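Local coordinates for protein xylose isomerase-like TIM barrel (Anabaena variabilis ATCC 29413, PDB 2QW5) that binds zinc and D-xylose in a TIM barrel and is probably a sugar or sugar phosphate isomerase or epimerase, at residues 113-118 with 178-183; 7-12 with 327-332; 194-199 with 218-223. One frame throughout, in Å; residues are numbered along the deposited sequence.

Contact 1: residues 113-118 with 178-183; sequences SRVDIT and VKLAIE. With ZN (zinc ion), chain D.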
ATOM      1  N   SER A 113      -9.584  19.193  24.969  1.00 18.08           N
ATOM      2  CA  SER A 113      -8.518  20.163  24.599  1.00 16.74           C
ATOM      3  C   SER A 113      -8.912  20.977  23.379  1.00 16.47           C
ATOM      4  O   SER A 113      -8.664  22.206  23.304  1.00 16.90           O
ATOM      5  CB  SER A 113      -7.181  19.442  24.291  1.00 15.90           C
ATOM      6  OG  SER A 113      -6.301  20.286  23.584  1.00 18.66           O
ATOM      7  N   ARG A 114      -9.473  20.298  22.392  1.00 14.46           N
ATOM      8  CA  ARG A 114      -9.849  20.955  21.156  1.00 15.14           C
ATOM      9  C   ARG A 114     -11.060  21.845  21.398  1.00 16.47           C
ATOM     10  O   ARG A 114     -11.108  22.956  20.846  1.00 14.13           O
ATOM     11  CB  ARG A 114      -9.962  19.976  19.994  1.00 15.13           C
ATOM     12  CG  ARG A 114      -8.633  19.660  19.248  1.00 13.32           C
ATOM     13  CD  ARG A 114      -7.408  19.301  20.093  1.00 16.50           C
ATOM     14  NE  ARG A 114      -6.167  19.438  19.328  1.00 20.13           N
ATOM     15  CZ  ARG A 114      -4.956  19.680  19.829  1.00 16.17           C
ATOM     16  NH1 ARG A 114      -4.737  19.842  21.128  1.00 17.97           N
ATOM     17  NH2 ARG A 114      -3.929  19.750  18.994  1.00 19.85           N
ATOM     18  N   VAL A 115     -11.999  21.413  22.248  1.00 17.15           N
ATOM     19  CA  VAL A 115     -13.106  22.311  22.668  1.00 15.25           C
ATOM     20  C   VAL A 115     -12.470  23.612  23.312  1.00 12.68           C
ATOM     21  O   VAL A 115     -12.905  24.685  23.011  1.00 15.54           O
ATOM     22  CB  VAL A 115     -14.134  21.660  23.656  1.00 18.69           C
ATOM     23  CG1 VAL A 115     -15.125  22.705  24.220  1.00 15.77           C
ATOM     24  CG2 VAL A 115     -14.940  20.474  23.021  1.00 11.09           C
ATOM     25  N   ASP A 116     -11.496  23.467  24.225  1.00 11.92           N
ATOM     26  CA  ASP A 116     -10.818  24.618  24.861  1.00 14.71           C
ATOM     27  C   ASP A 116     -10.183  25.559  23.867  1.00 17.24           C
ATOM     28  O   ASP A 116     -10.307  26.777  23.992  1.00 16.58           O
ATOM     29  CB  ASP A 116      -9.714  24.191  25.836  1.00 17.39           C
ATOM     30  CG  ASP A 116     -10.240  23.479  27.082  1.00 21.15           C
ATOM     31  OD1 ASP A 116     -11.445  23.562  27.382  1.00 21.32           O
ATOM     32  OD2 ASP A 116      -9.405  22.875  27.790  1.00 20.25           O
ATOM     33  N   ILE A 117      -9.494  24.992  22.876  1.00 18.11           N
ATOM     34  CA  ILE A 117      -8.872  25.797  21.787  1.00 17.21           C
ATOM     35  C   ILE A 117      -9.945  26.572  20.978  1.00 16.44           C
ATOM     36  O   ILE A 117      -9.758  27.732  20.591  1.00 17.08           O
ATOM     37  CB  ILE A 117      -8.061  24.835  20.834  1.00 18.25           C
ATOM     38  CG1 ILE A 117      -6.810  24.313  21.553  1.00 19.13           C
ATOM     39  CG2 ILE A 117      -7.772  25.465  19.466  1.00 15.18           C
ATOM     40  CD1 ILE A 117      -6.090  23.212  20.758  1.00 18.32           C
ATOM     41  N   THR A 118     -11.064  25.904  20.688  1.00 15.34           N
ATOM     42  CA  THR A 118     -12.185  26.529  19.956  1.00 16.32           C
ATOM     43  C   THR A 118     -12.645  27.773  20.699  1.00 16.04           C
ATOM     44  O   THR A 118     -12.674  28.850  20.104  1.00 16.03           O
ATOM     45  CB  THR A 118     -13.370  25.541  19.733  1.00 16.57           C
ATOM     46  OG1 THR A 118     -12.871  24.432  19.011  1.00 17.69           O
ATOM     47  CG2 THR A 118     -14.521  26.205  18.910  1.00 12.69           C
ATOM     48  N   VAL A 178     -19.570  25.953  23.222  1.00 18.99           N
ATOM     49  CA  VAL A 178     -19.116  25.471  21.911  1.00 17.37           C
ATOM     50  C   VAL A 178     -20.097  24.410  21.465  1.00 16.37           C
ATOM     51  O   VAL A 178     -20.298  23.402  22.167  1.00 16.82           O
ATOM     52  CB  VAL A 178     -17.698  24.859  22.002  1.00 18.67           C
ATOM     53  CG1 VAL A 178     -17.335  24.115  20.689  1.00 12.89           C
ATOM     54  CG2 VAL A 178     -16.673  25.948  22.435  1.00 13.94           C
ATOM     55  N   LYS A 179     -20.771  24.641  20.347  1.00 16.51           N
ATOM     56  CA  LYS A 179     -21.696  23.609  19.827  1.00 16.73           C
ATOM     57  C   LYS A 179     -20.812  22.599  19.125  1.00 17.96           C
ATOM     58  O   LYS A 179     -19.877  23.004  18.437  1.00 18.45           O
ATOM     59  CB  LYS A 179     -22.688  24.214  18.830  1.00 17.79           C
ATOM     60  CG  LYS A 179     -23.660  25.251  19.363  1.00 26.39           C
ATOM     61  CD  LYS A 179     -24.704  24.663  20.228  1.00 36.74           C
ATOM     62  CE  LYS A 179     -25.732  25.743  20.589  1.00 46.15           C
ATOM     63  NZ  LYS A 179     -26.483  25.316  21.795  1.00 46.20           N
ATOM     64  N   LEU A 180     -21.108  21.303  19.274  1.00 17.27           N
ATOM     65  CA  LEU A 180     -20.331  20.233  18.616  1.00 19.74           C
ATOM     66  C   LEU A 180     -21.101  19.786  17.369  1.00 20.51           C
ATOM     67  O   LEU A 180     -22.187  19.271  17.512  1.00 17.91           O
ATOM     68  CB  LEU A 180     -20.113  19.050  19.576  1.00 20.77           C
ATOM     69  CG  LEU A 180     -19.243  19.323  20.831  1.00 21.16           C
ATOM     70  CD1 LEU A 180     -19.378  18.191  21.842  1.00 21.58           C
ATOM     71  CD2 LEU A 180     -17.775  19.560  20.458  1.00 20.16           C
ATOM     72  N   ALA A 181     -20.528  19.958  16.174  1.00 15.61           N
ATOM     73  CA  ALA A 181     -21.193  19.625  14.878  1.00 15.35           C
ATOM     74  C   ALA A 181     -20.485  18.468  14.205  1.00 17.43           C
ATOM     75  O   ALA A 181     -19.505  18.678  13.513  1.00 13.93           O
ATOM     76  CB  ALA A 181     -21.242  20.839  13.976  1.00 14.34           C
ATOM     77  N   ILE A 182     -20.990  17.235  14.434  1.00 16.84           N
ATOM     78  CA  ILE A 182     -20.451  16.005  13.849  1.00 16.33           C
ATOM     79  C   ILE A 182     -20.800  15.960  12.365  1.00 17.43           C
ATOM     80  O   ILE A 182     -21.922  16.271  11.972  1.00 16.28           O
ATOM     81  CB  ILE A 182     -20.983  14.717  14.522  1.00 15.20           C
ATOM     82  CG1 ILE A 182     -20.706  14.691  16.032  1.00 16.19           C
ATOM     83  CG2 ILE A 182     -20.320  13.465  13.898  1.00 14.43           C
ATOM     84  CD1 ILE A 182     -21.447  13.504  16.819  1.00 18.58           C
ATOM     85  N   GLU A 183     -19.840  15.538  11.546  1.00 17.86           N
ATOM     86  CA  GLU A 183     -19.979  15.573  10.095  1.00 17.22           C
ATOM     87  C   GLU A 183     -20.155  14.188   9.450  1.00 15.20           C
ATOM     88  O   GLU A 183     -19.299  13.325   9.619  1.00 15.39           O
ATOM     89  CB  GLU A 183     -18.729  16.260   9.503  1.00 17.12           C
ATOM     90  CG  GLU A 183     -18.867  16.589   8.009  1.00 17.23           C
ATOM     91  CD  GLU A 183     -17.623  17.210   7.410  1.00 24.08           C
ATOM     92  OE1 GLU A 183     -16.539  17.096   8.048  1.00 26.05           O
ATOM     93  OE2 GLU A 183     -17.767  17.799   6.287  1.00 17.81           O
TER
HETATM   94 ZN    ZN D 400     -16.883  19.430   5.227  0.50 24.74          ZN
HETATM   95  O   HOH W   1     -15.496  18.112   4.552  1.00 27.65           O

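Contact 2: residues 7-12 with 327-332; sequences ATSDIY and KELKKI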
ATOM      1  N   ALA A   7     -32.420  39.714   7.338  1.00 63.90           N
ATOM      2  CA  ALA A   7     -30.943  39.946   7.396  1.00 62.01           C
ATOM      3  C   ALA A   7     -30.197  38.875   6.590  1.00 61.36           C
ATOM      4  O   ALA A   7     -30.510  37.676   6.698  1.00 59.61           O
ATOM      5  CB  ALA A   7     -30.457  39.943   8.845  1.00 62.76           C
ATOM      6  N   THR A   8     -29.215  39.321   5.793  1.00 60.60           N
ATOM      7  CA  THR A   8     -28.379  38.422   4.970  1.00 59.26           C
ATOM      8  C   THR A   8     -27.450  37.603   5.893  1.00 56.80           C
ATOM      9  O   THR A   8     -26.827  38.171   6.811  1.00 56.55           O
ATOM     10  CB  THR A   8     -27.526  39.197   3.904  1.00 60.72           C
ATOM     11  OG1 THR A   8     -26.556  40.040   4.554  1.00 64.07           O
ATOM     12  CG2 THR A   8     -28.435  40.042   2.957  1.00 62.06           C
ATOM     13  N   SER A   9     -27.357  36.293   5.644  1.00 51.97           N
ATOM     14  CA  SER A   9     -26.552  35.403   6.492  1.00 49.82           C
ATOM     15  C   SER A   9     -25.036  35.676   6.382  1.00 40.54           C
ATOM     16  O   SER A   9     -24.559  36.302   5.438  1.00 37.12           O
ATOM     17  CB  SER A   9     -26.870  33.929   6.202  1.00 50.71           C
ATOM     18  OG  SER A   9     -26.453  33.568   4.905  1.00 56.79           O
ATOM     19  N   ASP A  10     -24.312  35.255   7.409  1.00 34.95           N
ATOM     20  CA  ASP A  10     -22.846  35.360   7.461  1.00 29.68           C
ATOM     21  C   ASP A  10     -22.286  34.211   6.627  1.00 25.54           C
ATOM     22  O   ASP A  10     -22.748  33.061   6.736  1.00 22.12           O
ATOM     23  CB  ASP A  10     -22.324  35.212   8.900  1.00 30.16           C
ATOM     24  CG  ASP A  10     -22.521  36.453   9.736  1.00 31.27           C
ATOM     25  OD1 ASP A  10     -22.827  37.519   9.193  1.00 35.60           O
ATOM     26  OD2 ASP A  10     -22.340  36.360  10.960  1.00 46.10           O
ATOM     27  N   ILE A  11     -21.301  34.535   5.812  1.00 22.37           N
ATOM     28  CA  ILE A  11     -20.637  33.560   4.967  1.00 21.68           C
ATOM     29  C   ILE A  11     -19.208  33.450   5.447  1.00 21.26           C
ATOM     30  O   ILE A  11     -18.491  34.456   5.515  1.00 20.80           O
ATOM     31  CB  ILE A  11     -20.679  33.955   3.446  1.00 22.33           C
ATOM     32  CG1 ILE A  11     -22.099  34.266   2.982  1.00 24.55           C
ATOM     33  CG2 ILE A  11     -20.048  32.852   2.553  1.00 19.14           C
ATOM     34  CD1 ILE A  11     -23.059  33.149   3.225  1.00 23.99           C
ATOM     35  N   TYR A  12     -18.793  32.229   5.785  1.00 18.02           N
ATOM     36  CA  TYR A  12     -17.419  31.930   6.220  1.00 18.21           C
ATOM     37  C   TYR A  12     -16.703  31.196   5.094  1.00 16.10           C
ATOM     38  O   TYR A  12     -17.336  30.786   4.135  1.00 17.97           O
ATOM     39  CB  TYR A  12     -17.436  31.011   7.434  1.00 21.40           C
ATOM     40  CG  TYR A  12     -17.919  31.580   8.758  1.00 17.23           C
ATOM     41  CD1 TYR A  12     -18.647  32.791   8.861  1.00 14.07           C
ATOM     42  CD2 TYR A  12     -17.775  30.814   9.932  1.00 18.15           C
ATOM     43  CE1 TYR A  12     -19.119  33.242  10.131  1.00 17.80           C
ATOM     44  CE2 TYR A  12     -18.239  31.268  11.161  1.00 17.07           C
ATOM     45  CZ  TYR A  12     -18.901  32.471  11.262  1.00 22.80           C
ATOM     46  OH  TYR A  12     -19.366  32.874  12.495  1.00 22.65           O
ATOM     47  N   LYS A 327     -25.842  34.675  -4.581  1.00 24.76           N
ATOM     48  CA  LYS A 327     -26.765  34.666  -5.704  1.00 25.83           C
ATOM     49  C   LYS A 327     -27.852  33.637  -5.464  1.00 24.32           C
ATOM     50  O   LYS A 327     -29.036  33.910  -5.626  1.00 26.86           O
ATOM     51  CB  LYS A 327     -26.057  34.323  -7.024  1.00 25.72           C
ATOM     52  CG  LYS A 327     -26.865  34.753  -8.254  1.00 34.79           C
ATOM     53  CD  LYS A 327     -26.251  34.458  -9.636  1.00 35.35           C
ATOM     54  CE  LYS A 327     -26.707  33.111 -10.235  1.00 47.90           C
ATOM     55  NZ  LYS A 327     -26.132  31.918  -9.544  1.00 50.38           N
ATOM     56  N   GLU A 328     -27.433  32.457  -5.044  1.00 24.07           N
ATOM     57  CA  GLU A 328     -28.340  31.330  -4.814  1.00 22.99           C
ATOM     58  C   GLU A 328     -29.183  31.475  -3.571  1.00 24.70           C
ATOM     59  O   GLU A 328     -30.343  31.027  -3.546  1.00 24.09           O
ATOM     60  CB  GLU A 328     -27.532  30.031  -4.807  1.00 22.05           C
ATOM     61  CG  GLU A 328     -26.887  29.746  -6.186  1.00 25.89           C
ATOM     62  CD  GLU A 328     -27.888  29.467  -7.296  1.00 28.78           C
ATOM     63  OE1 GLU A 328     -29.012  28.972  -7.022  1.00 26.88           O
ATOM     64  OE2 GLU A 328     -27.517  29.736  -8.457  1.00 29.46           O
ATOM     65  N   LEU A 329     -28.587  32.045  -2.535  1.00 24.18           N
ATOM     66  CA  LEU A 329     -29.326  32.406  -1.324  1.00 27.48           C
ATOM     67  C   LEU A 329     -30.371  33.475  -1.669  1.00 28.51           C
ATOM     68  O   LEU A 329     -31.508  33.351  -1.251  1.00 27.30           O
ATOM     69  CB  LEU A 329     -28.427  32.889  -0.193  1.00 24.43           C
ATOM     70  CG  LEU A 329     -27.655  31.810   0.558  1.00 22.81           C
ATOM     71  CD1 LEU A 329     -26.533  32.490   1.354  1.00 20.04           C
ATOM     72  CD2 LEU A 329     -28.567  30.906   1.434  1.00 26.53           C
ATOM     73  N   LYS A 330     -29.995  34.481  -2.456  1.00 30.17           N
ATOM     74  CA  LYS A 330     -30.950  35.522  -2.894  1.00 32.07           C
ATOM     75  C   LYS A 330     -32.156  34.934  -3.639  1.00 33.07           C
ATOM     76  O   LYS A 330     -33.267  35.397  -3.422  1.00 32.86           O
ATOM     77  CB  LYS A 330     -30.259  36.593  -3.740  1.00 32.34           C
ATOM     78  CG  LYS A 330     -31.113  37.806  -4.051  1.00 35.38           C
ATOM     79  CD  LYS A 330     -30.316  38.836  -4.833  1.00 37.92           C
ATOM     80  CE  LYS A 330     -31.192  40.011  -5.273  1.00 42.89           C
ATOM     81  NZ  LYS A 330     -31.711  40.738  -4.094  1.00 51.18           N
ATOM     82  N   LYS A 331     -31.940  33.919  -4.482  1.00 32.29           N
ATOM     83  CA  LYS A 331     -33.019  33.242  -5.210  1.00 33.95           C
ATOM     84  C   LYS A 331     -34.030  32.558  -4.308  1.00 35.70           C
ATOM     85  O   LYS A 331     -35.194  32.499  -4.658  1.00 38.25           O
ATOM     86  CB  LYS A 331     -32.492  32.179  -6.175  1.00 32.72           C
ATOM     87  CG  LYS A 331     -31.756  32.706  -7.369  1.00 37.50           C
ATOM     88  CD  LYS A 331     -31.304  31.554  -8.241  1.00 33.29           C
ATOM     89  CE  LYS A 331     -30.316  31.984  -9.283  1.00 38.68           C
ATOM     90  NZ  LYS A 331     -29.773  30.797  -9.988  1.00 40.61           N
ATOM     91  N   ILE A 332     -33.585  32.039  -3.173  1.00 37.18           N
ATOM     92  CA  ILE A 332     -34.456  31.354  -2.217  1.00 40.12           C
ATOM     93  C   ILE A 332     -35.324  32.349  -1.428  1.00 41.23           C
ATOM     94  O   ILE A 332     -36.454  32.014  -1.085  1.00 42.80           O
ATOM     95  CB  ILE A 332     -33.624  30.432  -1.282  1.00 40.34           C
ATOM     96  CG1 ILE A 332     -32.990  29.318  -2.117  1.00 40.68           C
ATOM     97  CG2 ILE A 332     -34.480  29.783  -0.164  1.00 39.00           C
ATOM     98  CD1 ILE A 332     -31.972  28.607  -1.386  1.00 35.10           C
TER

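Contact 3: residues 194-199 with 218-223; sequences NKLSQL and AHEILD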
ATOM      1  N   ASN A 194     -21.327   7.925   7.182  1.00 18.66           N
ATOM      2  CA  ASN A 194     -21.321   8.466   5.821  1.00 18.72           C
ATOM      3  C   ASN A 194     -22.559   9.286   5.454  1.00 19.72           C
ATOM      4  O   ASN A 194     -22.459  10.284   4.708  1.00 17.96           O
ATOM      5  CB  ASN A 194     -21.122   7.364   4.758  1.00 16.62           C
ATOM      6  CG  ASN A 194     -19.879   6.516   4.984  1.00 16.02           C
ATOM      7  OD1 ASN A 194     -19.974   5.284   5.023  1.00 18.16           O
ATOM      8  ND2 ASN A 194     -18.734   7.157   5.186  1.00 14.41           N
ATOM      9  N   LYS A 195     -23.714   8.847   5.975  1.00 19.55           N
ATOM     10  CA  LYS A 195     -25.015   9.449   5.717  1.00 18.36           C
ATOM     11  C   LYS A 195     -25.618  10.104   6.949  1.00 20.34           C
ATOM     12  O   LYS A 195     -25.338   9.723   8.089  1.00 20.01           O
ATOM     13  CB  LYS A 195     -25.995   8.374   5.252  1.00 15.74           C
ATOM     14  CG  LYS A 195     -25.561   7.612   4.065  1.00 21.69           C
ATOM     15  CD  LYS A 195     -26.323   6.308   3.903  1.00 21.58           C
ATOM     16  CE  LYS A 195     -27.680   6.505   3.322  1.00 34.16           C
ATOM     17  NZ  LYS A 195     -28.187   5.167   2.901  1.00 34.18           N
ATOM     18  N   LEU A 196     -26.511  11.051   6.691  1.00 18.00           N
ATOM     19  CA  LEU A 196     -27.216  11.785   7.733  1.00 20.30           C
ATOM     20  C   LEU A 196     -28.111  10.794   8.499  1.00 19.57           C
ATOM     21  O   LEU A 196     -28.325  10.990   9.691  1.00 20.59           O
ATOM     22  CB  LEU A 196     -28.014  12.973   7.123  1.00 19.69           C
ATOM     23  CG  LEU A 196     -28.312  14.263   7.852  1.00 24.79           C
ATOM     24  CD1 LEU A 196     -27.149  14.810   8.625  1.00 19.30           C
ATOM     25  CD2 LEU A 196     -28.799  15.306   6.793  1.00 21.13           C
ATOM     26  N   SER A 197     -28.593   9.723   7.838  1.00 18.71           N
ATOM     27  CA  SER A 197     -29.405   8.668   8.536  1.00 20.35           C
ATOM     28  C   SER A 197     -28.555   7.916   9.583  1.00 21.18           C
ATOM     29  O   SER A 197     -29.037   7.588  10.695  1.00 21.73           O
ATOM     30  CB  SER A 197     -30.030   7.683   7.532  1.00 19.99           C
ATOM     31  OG  SER A 197     -29.025   6.986   6.810  1.00 22.02           O
ATOM     32  N   GLN A 198     -27.292   7.654   9.234  1.00 19.07           N
ATOM     33  CA  GLN A 198     -26.356   6.956  10.125  1.00 20.25           C
ATOM     34  C   GLN A 198     -25.979   7.838  11.323  1.00 19.85           C
ATOM     35  O   GLN A 198     -25.838   7.339  12.434  1.00 19.71           O
ATOM     36  CB  GLN A 198     -25.089   6.527   9.348  1.00 21.47           C
ATOM     37  CG  GLN A 198     -25.394   5.487   8.244  1.00 20.50           C
ATOM     38  CD  GLN A 198     -24.299   5.280   7.236  1.00 20.02           C
ATOM     39  OE1 GLN A 198     -23.442   6.160   7.040  1.00 17.49           O
ATOM     40  NE2 GLN A 198     -24.292   4.089   6.601  1.00 18.55           N
ATOM     41  N   LEU A 199     -25.741   9.132  11.084  1.00 20.22           N
ATOM     42  CA  LEU A 199     -25.449  10.068  12.186  1.00 18.79           C
ATOM     43  C   LEU A 199     -26.679  10.310  13.093  1.00 20.19           C
ATOM     44  O   LEU A 199     -26.523  10.447  14.303  1.00 17.35           O
ATOM     45  CB  LEU A 199     -24.911  11.388  11.659  1.00 20.45           C
ATOM     46  CG  LEU A 199     -24.464  12.433  12.674  1.00 21.95           C
ATOM     47  CD1 LEU A 199     -23.550  11.855  13.755  1.00 14.63           C
ATOM     48  CD2 LEU A 199     -23.785  13.581  11.923  1.00 16.27           C
ATOM     49  N   ALA A 218     -21.435  18.642  -0.280  1.00 17.78           N
ATOM     50  CA  ALA A 218     -20.615  17.640  -1.019  1.00 15.41           C
ATOM     51  C   ALA A 218     -20.870  16.225  -0.488  1.00 17.59           C
ATOM     52  O   ALA A 218     -21.133  15.306  -1.279  1.00 19.21           O
ATOM     53  CB  ALA A 218     -19.126  17.958  -0.924  1.00 15.06           C
ATOM     54  N   HIS A 219     -20.843  16.069   0.841  1.00 15.79           N
ATOM     55  CA  HIS A 219     -21.134  14.753   1.479  1.00 14.27           C
ATOM     56  C   HIS A 219     -22.572  14.329   1.335  1.00 15.24           C
ATOM     57  O   HIS A 219     -22.828  13.112   1.126  1.00 18.90           O
ATOM     58  CB  HIS A 219     -20.687  14.683   2.934  1.00 16.26           C
ATOM     59  CG  HIS A 219     -19.245  15.003   3.123  1.00 18.07           C
ATOM     60  ND1 HIS A 219     -18.251  14.416   2.372  1.00 17.19           N
ATOM     61  CD2 HIS A 219     -18.629  15.844   3.980  1.00 13.60           C
ATOM     62  CE1 HIS A 219     -17.081  14.922   2.733  1.00 15.51           C
ATOM     63  NE2 HIS A 219     -17.278  15.746   3.748  1.00 14.85           N
ATOM     64  N   GLU A 220     -23.505  15.280   1.381  1.00 15.33           N
ATOM     65  CA  GLU A 220     -24.948  14.956   1.218  1.00 13.67           C
ATOM     66  C   GLU A 220     -25.246  14.425  -0.188  1.00 15.83           C
ATOM     67  O   GLU A 220     -25.892  13.388  -0.356  1.00 14.65           O
ATOM     68  CB  GLU A 220     -25.835  16.162   1.529  1.00 18.29           C
ATOM     69  CG  GLU A 220     -27.363  15.895   1.431  1.00 16.06           C
ATOM     70  CD  GLU A 220     -27.811  14.754   2.304  1.00 16.50           C
ATOM     71  OE1 GLU A 220     -27.254  14.626   3.410  1.00 21.18           O
ATOM     72  OE2 GLU A 220     -28.721  13.998   1.890  1.00 16.65           O
ATOM     73  N   ILE A 221     -24.689  15.088  -1.194  1.00 16.22           N
ATOM     74  CA  ILE A 221     -24.880  14.682  -2.580  1.00 14.73           C
ATOM     75  C   ILE A 221     -24.216  13.338  -2.876  1.00 16.48           C
ATOM     76  O   ILE A 221     -24.848  12.497  -3.529  1.00 16.48           O
ATOM     77  CB  ILE A 221     -24.352  15.742  -3.541  1.00 16.23           C
ATOM     78  CG1 ILE A 221     -25.260  16.979  -3.581  1.00 19.82           C
ATOM     79  CG2 ILE A 221     -24.347  15.172  -5.019  1.00 15.31           C
ATOM     80  CD1 ILE A 221     -26.228  17.322  -2.342  1.00 21.37           C
ATOM     81  N   LEU A 222     -22.960  13.143  -2.424  1.00 18.13           N
ATOM     82  CA  LEU A 222     -22.223  11.898  -2.711  1.00 16.21           C
ATOM     83  C   LEU A 222     -22.851  10.664  -2.102  1.00 16.45           C
ATOM     84  O   LEU A 222     -22.795   9.605  -2.728  1.00 16.37           O
ATOM     85  CB  LEU A 222     -20.731  11.958  -2.333  1.00 18.51           C
ATOM     86  CG  LEU A 222     -19.790  12.374  -3.488  1.00 20.53           C
ATOM     87  CD1 LEU A 222     -20.219  13.713  -4.097  1.00 16.73           C
ATOM     88  CD2 LEU A 222     -18.282  12.356  -3.089  1.00 15.84           C
ATOM     89  N   ASP A 223     -23.388  10.775  -0.888  1.00 17.81           N
ATOM     90  CA  ASP A 223     -23.951   9.603  -0.160  1.00 15.76           C
ATOM     91  C   ASP A 223     -25.411   9.651   0.283  1.00 18.35           C
ATOM     92  O   ASP A 223     -25.954   8.600   0.688  1.00 17.75           O
ATOM     93  CB  ASP A 223     -23.099   9.302   1.099  1.00 17.21           C
ATOM     94  CG  ASP A 223     -21.699   8.841   0.775  1.00 21.79           C
ATOM     95  OD1 ASP A 223     -21.064   9.418  -0.135  1.00 19.28           O
ATOM     96  OD2 ASP A 223     -21.224   7.882   1.432  1.00 20.17           O
TER
HETATM   97  O   HOH W   2     -23.926  12.088   3.517  1.00 18.06           O
HETATM   98  O   HOH W   3     -26.713  11.880   3.944  1.00 19.07           O

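Contact 1: residues 113-118 with 178-183
Val-115 has CG1 anti to its backbone N (chi1 171°), which sets that methyl on CG2 of Val-178; the like torsion of Val-178 (169°) leaves its own CG1 to Thr-118. The contact is helix-on-strand packing of a TIM barrel: helix 101-120 of the outer layer lies against barrel strand 179-182. The two valines pass side by side, pointing opposite ways, with CG1 of Val-115 4.0 Å from CG2 of Val-178. The other branch of Val-115 goes to Leu-180, two residues on and inside the strand: its CG2 lies 3.9 Å from CD2 of Leu-180, and these two side chains are roughly perpendicular. One turn on, CG2 of Thr-118 rests 3.9 Å from CG1 of Val-178. Met-126 of strand 125-128 also packs against this apolar layer, touching Val-178, Leu-180 and Thr-118. Farther along the chain, Glu-183 follows the strand and enters the metal site. Its OE2 binds the zinc ion at 2.1 Å, together with water 1, Asp-216, Gln-247 and Glu-281, while OE1 is hydrogen-bonded to D-xylose. Back on the helix, the hydroxyl of Thr-118 is also bonded to Thr-86. Its OG1 donates to Arg-114 O at 2.9 Å, on the opposite face of that carbonyl from Thr-118 N.

Contact 2: residues 7-12 with 327-332
The first strand of the TIM barrel and the last helix of the chain meet here, where the lead-in to strand 11-14 runs beside helix 314-332. One methyl carries the contact. CD1 of Leu-329 lies 4.0 Å from CD1 of Ile-11, and the two side chains meet tip to tip. The same methyl of Leu-329 sits 3.7 Å from OG of Ser-9, so it touches one polar and one apolar group. CG1 of Ile-11 lies anti to the carbonyl carbon (chi1 -52°), and a second turn at chi2 (-56°) brings CD1 to the leucine. The touching surface is small and only partly buried. Along the helix, Glu-328 holds a salt-bridge network. Its OE2 takes NZ of Lys-327 at 2.8 Å and NZ of Lys-331 at 2.9 Å, both from the same face of the carboxylate. Two positive charges on one oxygen would be expected to keep that group ionised. Ser-9 O is also bonded to Arg-326 of the same helix, which adds a polar tie. Ile-11 packs further on Ile-322 and Thr-325 of helix 314-332 and on Ile-278 and Val-280 of strand 278-280, while Leu-329 leans on Leu-267 of helix 263-273.

Contact 3: residues 194-199 with 218-223
Asn-194 lays its CB against the carboxylate of Asp-223, 3.4 Å from OD2. The amide and carboxylate planes are turned 52° apart. The polar groups of the two side chains bond to other residues. ND2 of Asn-194 is bonded to Ile-185 O and Thr-190 O, and its OD1 to Thr-296 of the second subunit. Asp-223 uses OD1 for Thr-186 and OD2 for the backbone N of His-187. Through these two bonds Asp-223 ties the end of helix 217-223 to the loop after strand 179-182.

Lys-195 runs its aliphatic chain past the backbone of the same aspartate, with CG 3.5 Å from Asp-223 O. Leu-196 lies roughly perpendicular to Glu-220, its CD2 3.8 Å from OE1. Glu-220 leaves its helix with CG anti to the backbone N (chi1 -178°) and then bends at chi2 (56°), which carries OE1 back toward the leucine.

Two waters bridge the segments, one between two backbone carbonyls, the other from a backbone N to a carboxylate. Water 2 donates to Asn-194 O at 2.6 Å and to His-219 O. Water 3 accepts from Leu-196 N and donates to Glu-220 OE1 at 2.8 Å; OE2 of that glutamate is bonded to Trp-260 of the second subunit. Lys-195 is the N-cap residue of helix 196-203. Gln-198 folds back on this start: its OE1 accepts from Asn-194 N at 2.8 Å and from Lys-195 N, the second donor lying above the carbonyl plane.

His-219 turns the end of its side chain away from the 194-199 segment, and its NE2 is bonded to D-xylose. The contact thus adjoins the sugar pocket through His-219. Helix 227-240 packs on Leu-196 and Glu-220 through Phe-230, strand 211-216 backs Leu-196 with Ile-215, and Leu-222 of helix 217-223 meets Leu-222 of the second subunit.

All three contacts belong to one eight-stranded parallel barrel. Contact 2 joins the two ends of the chain, and both other contacts fall between its segments. Contact 1 closes before contact 3 opens, and strand 179-182 leads on to helix 196-203. Contacts 1 and 2 each pack a helix against a barrel strand and the residues leading into it, with centres 25 Å apart. Contact 3 sets the loop and first turn of helix 196-203 against helix 217-223, its centre about 21 Å from that of contact 1 and about 23 Å from that of contact 2. Contacts 1 and 3 touch beside the zinc and sugar site, where Glu-183 OE2 lies 3.1 Å from His-219 CD2. Contact 2 touches neither.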